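Local coordinates for protein globin II, extracellular (Lumbricus terrestris, PDB 1X9F) that probably binds and carries oxygen at its haem iron, as one of the globin chains that build the giant extracellular haemoglobin (erythrocruorin) of the earthworm, at residues T111-L114 with H115-A119; R99-P102 with D103-D107; C4-L7 with E8-V12. All blocks are in the same frame, centred on the assembly; numbering follows the deposited sequence.

How the interactions relate
Interactions 1 and 2 lie on one helix, 103-121, with their centres about 18 Å apart. Interaction 2 starts that helix and touches the haem directly, through R99, I101, Y105 and F106. Interaction 1 takes up the same helix four residues later. There the side chain of I113 is about 5 Å from the haem and about 9 Å from the bound carbon monoxide. Interaction 3 begins helix 6-20, the first of the chain. It is remote from the pocket, with the side chain of C4 about 13 Å from the haem. Its centre is about 17 Å from that of interaction 1 and 25 Å from that of interaction 2. W130 of helix 127-142 touches both I113 and V12.

Interaction 1: T111-L114 with H115-A119; sequences TAIL and HVVAA
I113 and V117 lie one turn apart on the buried side of helix 103-121. Methyl CG2 of I113 faces methyl CG2 of V117 at 4.3 Å. The first torsion of V117 (163°) sets this methyl beside the backbone N, on the side of I113. Both residues pack on W130 of helix 127-142, and L114 reaches the same tryptophan. A112 and V116 line a neighbouring strip, which rests on helix 23-40. A112 meets A36 and T37 there, and V116 meets A32.

H115 is on the loose side. Its CG stands anti to the backbone N (chi1 177°), and the imidazole leads away from the preceding turn into an exposed position. T111, partly exposed, returns its hydroxyl OG1 to the carbonyl of D107.

The backbone joins the two sides. V116 N gives a nearly straight bond to A112 O at 2.9 Å (172°). V117 N bonds I113 O at 2.9 Å, and A118 N bonds L114 O at the same length. H115 N bonds T111 O and makes a second, weak bond to A112 O. This is one stretch of a globin G helix. The peptide groups meet their own polar needs, so the buried flank can offer hydrocarbon alone to its neighbours.

Interaction 2: R99-P102 with D103-D107; sequences RKIP and DNYFD. With HEM (protoporphyrin IX containing Fe), chain O.
P102 lays its ring over one face of the Y105 phenol ring. Atom CG stands 3.6 Å from the ring centroid and only 3° off the ring normal, a CH-pi contact made squarely from above. The first torsion of Y105 (-68°) puts CG anti to the carbonyl carbon and beside the backbone N, which brings the ring to the proline. The backbone agrees with this pose. P102 is the N-cap of helix 103-121, and Y105 N bonds P102 O at 2.8 Å, approaching from well above the carbonyl plane.

I101 and F106 meet differently, crossing at about a right angle. Methyl CG2 of I101 comes obliquely to the phenyl ring, 3.5 Å from F106 CE1. The same methyl lies 3.4 Å from haem CAC, and I101 CD1 reaches the meso carbon CHD at 3.7 Å. One face of the F106 ring receives haem methyl CMC, offset toward the rim. F106 also packs on I141 of helix 127-142.

R99 turns a guanidinium face to the haem, with CAD 3.6 Å above its plane. Its NE is bonded to Q95 O. This is the corner between the F and G helices of the globin fold. Its contacts with the porphyrin are mostly hydrocarbon, which suits an apolar ring edge and probably limits how far the haem can shift.

Interaction 3: C4-L7 with E8-V12; sequences CGVL and EGLKV
G5 and G9 are joined by the first backbone bond of helix 6-20, from G9 N to G5 O at 2.9 Å. L10 N to V6 O and K11 N to L7 O follow at the same length.

A bridging water makes the other polar link. It donates to E8 OE2 at 2.7 Å and accepts from L7 N at 3.2 Å. The glutamate chain bends at chi2, which turns the carboxylate back toward the first turn, though its exact conformer is doubtful. G5 is the N-cap, so the acid sits three residues into the helix, where its charge would be favourable to the helix dipole. An alanine in place of E8 would take this carboxylate away, and the water would probably lose one of its two anchors at the helix start.

This is the opening of the globin A helix. It is tied to helix 127-142 by the disulfide between C4 and C133.

The apolar contacts are looser. V6 CG1 lies 4.2 Å from L10 CD2, and L7 CD1 is 4.3 Å from the same methyl. V6 and L10 also pack on apolar side chains of a neighbouring subunit. CG of K11 stands anti to the backbone N (chi1 -179°), and the chain leads NZ away to a hydrogen bond with the backbone of that neighbouring subunit.

Interaction 1: T111-L114 with H115-A119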
loop_
_atom_site.group_PDB
_atom_site.type_symbol
_atom_site.label_atom_id
_atom_site.label_comp_id
_atom_site.label_asym_id
_atom_site.label_seq_id
_atom_site.Cartn_x
_atom_site.Cartn_y
_atom_site.Cartn_z
ATOM N N THR B 111 27.234 -12.888 -40.947
ATOM C CA THR B 111 25.979 -12.530 -41.603
ATOM C C THR B 111 24.811 -13.048 -40.787
ATOM O O THR B 111 23.803 -12.361 -40.618
ATOM C CB THR B 111 25.943 -13.132 -43.020
ATOM O OG1 THR B 111 27.019 -12.581 -43.793
ATOM C CG2 THR B 111 24.701 -12.682 -43.786
ATOM N N ALA B 112 24.968 -14.268 -40.286
ATOM C CA ALA B 112 23.940 -14.929 -39.508
ATOM C C ALA B 112 23.683 -14.194 -38.193
ATOM O O ALA B 112 22.529 -13.902 -37.868
ATOM C CB ALA B 112 24.321 -16.380 -39.259
ATOM N N ILE B 113 24.752 -13.895 -37.446
ATOM C CA ILE B 113 24.628 -13.100 -36.221
ATOM C C ILE B 113 23.839 -11.826 -36.495
ATOM O O ILE B 113 22.866 -11.533 -35.794
ATOM C CB ILE B 113 26.003 -12.724 -35.634
ATOM C CG1 ILE B 113 26.737 -13.955 -35.101
ATOM C CG2 ILE B 113 25.848 -11.704 -34.501
ATOM C CD1 ILE B 113 28.193 -13.663 -34.761
ATOM N N LEU B 114 24.256 -11.080 -37.519
ATOM C CA LEU B 114 23.618 -9.810 -37.844
ATOM C C LEU B 114 22.163 -9.986 -38.210
ATOM O O LEU B 114 21.328 -9.139 -37.905
ATOM C CB LEU B 114 24.365 -9.099 -38.969
ATOM C CG LEU B 114 25.398 -8.063 -38.522
ATOM C CD1 LEU B 114 26.401 -8.631 -37.521
ATOM C CD2 LEU B 114 26.123 -7.538 -39.738
ATOM N N HIS B 115 21.861 -11.114 -38.831
ATOM C CA HIS B 115 20.536 -11.394 -39.311
ATOM C C HIS B 115 19.576 -11.697 -38.173
ATOM O O HIS B 115 18.473 -11.152 -38.106
ATOM C CB HIS B 115 20.621 -12.587 -40.235
ATOM C CG HIS B 115 19.300 -13.022 -40.755
ATOM N ND1 HIS B 115 18.560 -12.249 -41.621
ATOM C CD2 HIS B 115 18.576 -14.142 -40.528
ATOM C CE1 HIS B 115 17.437 -12.879 -41.913
ATOM N NE2 HIS B 115 17.424 -14.030 -41.264
ATOM N N VAL B 116 20.015 -12.581 -37.287
ATOM C CA VAL B 116 19.232 -12.966 -36.136
ATOM C C VAL B 116 19.082 -11.774 -35.182
ATOM O O VAL B 116 17.983 -11.518 -34.691
ATOM C CB VAL B 116 19.831 -14.215 -35.451
ATOM C CG1 VAL B 116 19.020 -14.606 -34.235
ATOM C CG2 VAL B 116 19.887 -15.385 -36.435
ATOM N N VAL B 117 20.165 -11.031 -34.955
ATOM C CA VAL B 117 20.103 -9.834 -34.113
ATOM C C VAL B 117 19.133 -8.791 -34.684
ATOM O O VAL B 117 18.313 -8.244 -33.941
ATOM C CB VAL B 117 21.514 -9.249 -33.833
ATOM C CG1 VAL B 117 21.433 -7.820 -33.330
ATOM C CG2 VAL B 117 22.252 -10.120 -32.822
ATOM N N ALA B 118 19.206 -8.538 -35.992
ATOM C CA ALA B 118 18.252 -7.647 -36.665
ATOM C C ALA B 118 16.796 -8.051 -36.411
ATOM O O ALA B 118 15.944 -7.196 -36.161
ATOM C CB ALA B 118 18.526 -7.597 -38.162
ATOM N N ALA B 119 16.519 -9.351 -36.487
ATOM C CA ALA B 119 15.177 -9.865 -36.239
ATOM C C ALA B 119 14.764 -9.693 -34.776
ATOM O O ALA B 119 13.677 -9.193 -34.496
ATOM C CB ALA B 119 15.091 -11.305 -36.653
#

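Interaction 2: R99-P102 with D103-D107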
loop_
_atom_site.group_PDB
_atom_site.type_symbol
_atom_site.label_atom_id
_atom_site.label_comp_id
_atom_site.label_asym_id
_atom_site.label_seq_id
_atom_site.Cartn_x
_atom_site.Cartn_y
_atom_site.Cartn_z
ATOM N N ARG B 99 41.701 -26.531 -36.957
ATOM C CA ARG B 99 40.479 -26.781 -37.715
ATOM C C ARG B 99 40.577 -26.077 -39.060
ATOM O O ARG B 99 41.147 -24.976 -39.156
ATOM C CB ARG B 99 39.269 -26.296 -36.925
ATOM C CG ARG B 99 39.311 -26.770 -35.493
ATOM C CD ARG B 99 38.318 -26.104 -34.570
ATOM N NE ARG B 99 38.384 -26.688 -33.233
ATOM C CZ ARG B 99 37.998 -27.926 -32.936
ATOM N NH1 ARG B 99 37.515 -28.728 -33.879
ATOM N NH2 ARG B 99 38.094 -28.367 -31.689
ATOM N N LYS B 100 40.047 -26.718 -40.103
ATOM C CA LYS B 100 40.147 -26.121 -41.431
ATOM C C LYS B 100 38.943 -25.221 -41.656
ATOM O O LYS B 100 37.958 -25.640 -42.280
ATOM C CB LYS B 100 40.243 -27.214 -42.505
ATOM C CG LYS B 100 41.434 -28.190 -42.325
ATOM C CD LYS B 100 41.514 -29.181 -43.499
ATOM C CE LYS B 100 42.828 -29.966 -43.502
ATOM N NZ LYS B 100 42.923 -30.958 -42.389
ATOM N N ILE B 101 38.999 -24.000 -41.128
ATOM C CA ILE B 101 37.868 -23.086 -41.275
ATOM C C ILE B 101 38.217 -21.971 -42.252
ATOM O O ILE B 101 38.973 -21.060 -41.906
ATOM C CB ILE B 101 37.416 -22.509 -39.905
ATOM C CG1 ILE B 101 37.236 -23.632 -38.874
ATOM C CG2 ILE B 101 36.125 -21.710 -40.071
ATOM C CD1 ILE B 101 37.059 -23.140 -37.445
ATOM N N PRO B 102 37.697 -22.050 -43.477
ATOM C CA PRO B 102 37.888 -20.961 -44.437
ATOM C C PRO B 102 37.204 -19.651 -44.000
ATOM O O PRO B 102 36.210 -19.689 -43.269
ATOM C CB PRO B 102 37.264 -21.513 -45.728
ATOM C CG PRO B 102 36.327 -22.577 -45.277
ATOM C CD PRO B 102 36.935 -23.174 -44.053
ATOM N N ASP B 103 37.744 -18.510 -44.442
ATOM C CA ASP B 103 37.173 -17.189 -44.127
ATOM C C ASP B 103 35.698 -17.147 -44.491
ATOM O O ASP B 103 34.879 -16.555 -43.781
ATOM C CB ASP B 103 37.870 -16.069 -44.910
ATOM C CG ASP B 103 39.370 -16.013 -44.680
ATOM O OD1 ASP B 103 39.858 -16.455 -43.609
ATOM O OD2 ASP B 103 40.152 -15.513 -45.535
ATOM N N ASN B 104 35.400 -17.762 -45.629
ATOM C CA ASN B 104 34.059 -17.968 -46.131
ATOM C C ASN B 104 33.076 -18.343 -45.015
ATOM O O ASN B 104 31.922 -17.889 -45.011
ATOM C CB ASN B 104 34.193 -19.070 -47.184
ATOM C CG ASN B 104 32.880 -19.616 -47.641
ATOM O OD1 ASN B 104 31.969 -18.872 -48.001
ATOM N ND2 ASN B 104 32.775 -20.938 -47.659
ATOM N N TYR B 105 33.550 -19.145 -44.057
ATOM C CA TYR B 105 32.709 -19.580 -42.943
ATOM C C TYR B 105 32.519 -18.526 -41.859
ATOM O O TYR B 105 31.382 -18.260 -41.463
ATOM C CB TYR B 105 33.231 -20.862 -42.314
ATOM C CG TYR B 105 33.134 -22.089 -43.178
ATOM C CD1 TYR B 105 33.640 -23.298 -42.719
ATOM C CD2 TYR B 105 32.549 -22.053 -44.448
ATOM C CE1 TYR B 105 33.569 -24.440 -43.482
ATOM C CE2 TYR B 105 32.475 -23.198 -45.228
ATOM C CZ TYR B 105 32.990 -24.387 -44.736
ATOM O OH TYR B 105 32.932 -25.538 -45.485
ATOM N N PHE B 106 33.614 -17.942 -41.364
ATOM C CA PHE B 106 33.514 -16.821 -40.416
ATOM C C PHE B 106 32.630 -15.755 -41.011
ATOM O O PHE B 106 31.929 -15.041 -40.296
ATOM C CB PHE B 106 34.877 -16.204 -40.106
ATOM C CG PHE B 106 35.721 -17.047 -39.228
ATOM C CD1 PHE B 106 36.695 -17.861 -39.777
ATOM C CD2 PHE B 106 35.528 -17.053 -37.850
ATOM C CE1 PHE B 106 37.480 -18.656 -38.972
ATOM C CE2 PHE B 106 36.307 -17.850 -37.036
ATOM C CZ PHE B 106 37.286 -18.654 -37.597
ATOM N N ASP B 107 32.666 -15.665 -42.335
ATOM C CA ASP B 107 31.885 -14.688 -43.059
ATOM C C ASP B 107 30.381 -14.960 -42.977
ATOM O O ASP B 107 29.603 -14.041 -42.716
ATOM C CB ASP B 107 32.340 -14.619 -44.513
ATOM C CG ASP B 107 31.848 -13.372 -45.206
ATOM O OD1 ASP B 107 32.386 -12.283 -44.913
ATOM O OD2 ASP B 107 30.930 -13.382 -46.053
HETATM C CHA HEM O . 34.191 -24.502 -30.786
HETATM C CHB HEM O . 33.678 -19.666 -30.327
HETATM C CHC HEM O . 33.175 -19.233 -35.173
HETATM C CHD HEM O . 33.935 -24.052 -35.655
HETATM C C1A HEM O . 34.003 -23.165 -30.200
HETATM C C2A HEM O . 34.000 -23.006 -28.817
HETATM C C3A HEM O . 33.840 -21.565 -28.617
HETATM C C4A HEM O . 33.797 -21.084 -30.013
HETATM C CMA HEM O . 33.751 -20.788 -27.328
HETATM C CAA HEM O . 34.070 -24.066 -27.746
HETATM C CBA HEM O . 35.474 -24.336 -27.245
HETATM C CGA HEM O . 35.346 -25.486 -26.273
HETATM O O1A HEM O . 34.917 -25.260 -25.118
HETATM O O2A HEM O . 35.667 -26.627 -26.666
HETATM C C1B HEM O . 33.480 -19.119 -31.666
HETATM C C2B HEM O . 33.234 -17.773 -31.830
HETATM C C3B HEM O . 33.112 -17.685 -33.177
HETATM C C4B HEM O . 33.274 -18.927 -33.748
HETATM C CMB HEM O . 33.130 -16.682 -30.794
HETATM C CAB HEM O . 32.851 -16.503 -33.734
HETATM C CBB HEM O . 32.623 -15.285 -34.184
HETATM C C1C HEM O . 33.296 -20.582 -35.737
HETATM C C2C HEM O . 33.117 -20.779 -37.092
HETATM C C3C HEM O . 33.333 -22.130 -37.231
HETATM C C4C HEM O . 33.612 -22.641 -35.961
HETATM C CMC HEM O . 32.791 -19.723 -38.120
HETATM C CAC HEM O . 33.267 -22.865 -38.523
HETATM C CBC HEM O . 32.142 -22.798 -39.251
HETATM C C1D HEM O . 34.096 -24.630 -34.304
HETATM C C2D HEM O . 34.235 -26.004 -34.113
HETATM C C3D HEM O . 34.304 -26.179 -32.750
HETATM C C4D HEM O . 34.196 -24.804 -32.223
HETATM C CMD HEM O . 34.300 -27.073 -35.178
HETATM C CAD HEM O . 34.484 -27.461 -31.977
HETATM C CBD HEM O . 33.204 -28.278 -31.955
HETATM C CGD HEM O . 33.480 -29.498 -31.114
HETATM O O1D HEM O . 33.756 -29.358 -29.902
HETATM O O2D HEM O . 33.429 -30.614 -31.665
HETATM N NA HEM O . 33.935 -22.033 -30.969
HETATM N NB HEM O . 33.518 -19.862 -32.800
HETATM N NC HEM O . 33.627 -21.679 -35.004
HETATM N ND HEM O . 34.056 -23.866 -33.181
HETATM FE FE HEM O . 33.859 -21.855 -32.993
#

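Interaction 3: C4-L7 with E8-V12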
loop_
_atom_site.group_PDB
_atom_site.type_symbol
_atom_site.label_atom_id
_atom_site.label_comp_id
_atom_site.label_asym_id
_atom_site.label_seq_id
_atom_site.Cartn_x
_atom_site.Cartn_y
_atom_site.Cartn_z
ATOM N N CYS B 4 35.213 -0.669 -35.580
ATOM C CA CYS B 4 34.757 -0.977 -34.226
ATOM C C CYS B 4 35.425 -0.051 -33.222
ATOM O O CYS B 4 36.338 -0.444 -32.498
ATOM C CB CYS B 4 34.998 -2.442 -33.851
ATOM S SG CYS B 4 34.129 -2.921 -32.331
ATOM N N GLY B 5 34.963 1.192 -33.198
ATOM C CA GLY B 5 35.460 2.174 -32.255
ATOM C C GLY B 5 34.686 2.172 -30.952
ATOM O O GLY B 5 33.839 1.303 -30.706
ATOM N N VAL B 6 34.992 3.165 -30.125
ATOM C CA VAL B 6 34.402 3.307 -28.801
ATOM C C VAL B 6 32.874 3.287 -28.865
ATOM O O VAL B 6 32.231 2.515 -28.155
ATOM C CB VAL B 6 34.909 4.605 -28.105
ATOM C CG1 VAL B 6 34.125 4.898 -26.826
ATOM C CG2 VAL B 6 36.410 4.512 -27.813
ATOM N N LEU B 7 32.305 4.123 -29.730
ATOM C CA LEU B 7 30.857 4.304 -29.797
ATOM C C LEU B 7 30.121 3.088 -30.356
ATOM O O LEU B 7 29.081 2.689 -29.823
ATOM C CB LEU B 7 30.516 5.566 -30.598
ATOM C CG LEU B 7 30.334 6.915 -29.873
ATOM C CD1 LEU B 7 31.075 7.011 -28.528
ATOM C CD2 LEU B 7 30.715 8.093 -30.785
ATOM N N GLU B 8 30.663 2.504 -31.424
ATOM C CA GLU B 8 30.107 1.276 -32.010
ATOM C C GLU B 8 30.196 0.094 -31.049
ATOM O O GLU B 8 29.285 -0.728 -30.988
ATOM C CB GLU B 8 30.752 0.948 -33.367
ATOM C CG GLU B 8 32.097 1.612 -33.641
ATOM C CD GLU B 8 31.993 3.081 -34.030
ATOM O OE1 GLU B 8 31.326 3.399 -35.038
ATOM O OE2 GLU B 8 32.595 3.922 -33.327
ATOM N N GLY B 9 31.288 0.025 -30.291
ATOM C CA GLY B 9 31.454 -1.000 -29.265
ATOM C C GLY B 9 30.437 -0.819 -28.156
ATOM O O GLY B 9 29.848 -1.792 -27.674
ATOM N N LEU B 10 30.232 0.434 -27.758
ATOM C CA LEU B 10 29.196 0.763 -26.791
ATOM C C LEU B 10 27.835 0.282 -27.281
ATOM O O LEU B 10 27.127 -0.405 -26.549
ATOM C CB LEU B 10 29.171 2.270 -26.510
ATOM C CG LEU B 10 29.633 2.830 -25.156
ATOM C CD1 LEU B 10 30.573 1.903 -24.377
ATOM C CD2 LEU B 10 30.251 4.215 -25.330
ATOM N N LYS B 11 27.484 0.628 -28.519
ATOM C CA LYS B 11 26.183 0.273 -29.086
ATOM C C LYS B 11 25.989 -1.241 -29.192
ATOM O O LYS B 11 24.945 -1.774 -28.796
ATOM C CB LYS B 11 25.987 0.936 -30.451
ATOM C CG LYS B 11 24.640 0.618 -31.072
ATOM C CD LYS B 11 24.420 1.379 -32.352
ATOM C CE LYS B 11 23.685 2.673 -32.100
ATOM N NZ LYS B 11 23.332 3.320 -33.388
ATOM N N VAL B 12 27.006 -1.920 -29.719
ATOM C CA VAL B 12 26.963 -3.371 -29.864
ATOM C C VAL B 12 26.854 -4.082 -28.515
ATOM O O VAL B 12 26.129 -5.074 -28.411
ATOM C CB VAL B 12 28.144 -3.921 -30.696
ATOM C CG1 VAL B 12 28.136 -5.448 -30.708
ATOM C CG2 VAL B 12 28.082 -3.391 -32.123
HETATM O O HOH W 1 33.837 5.870 -31.977
#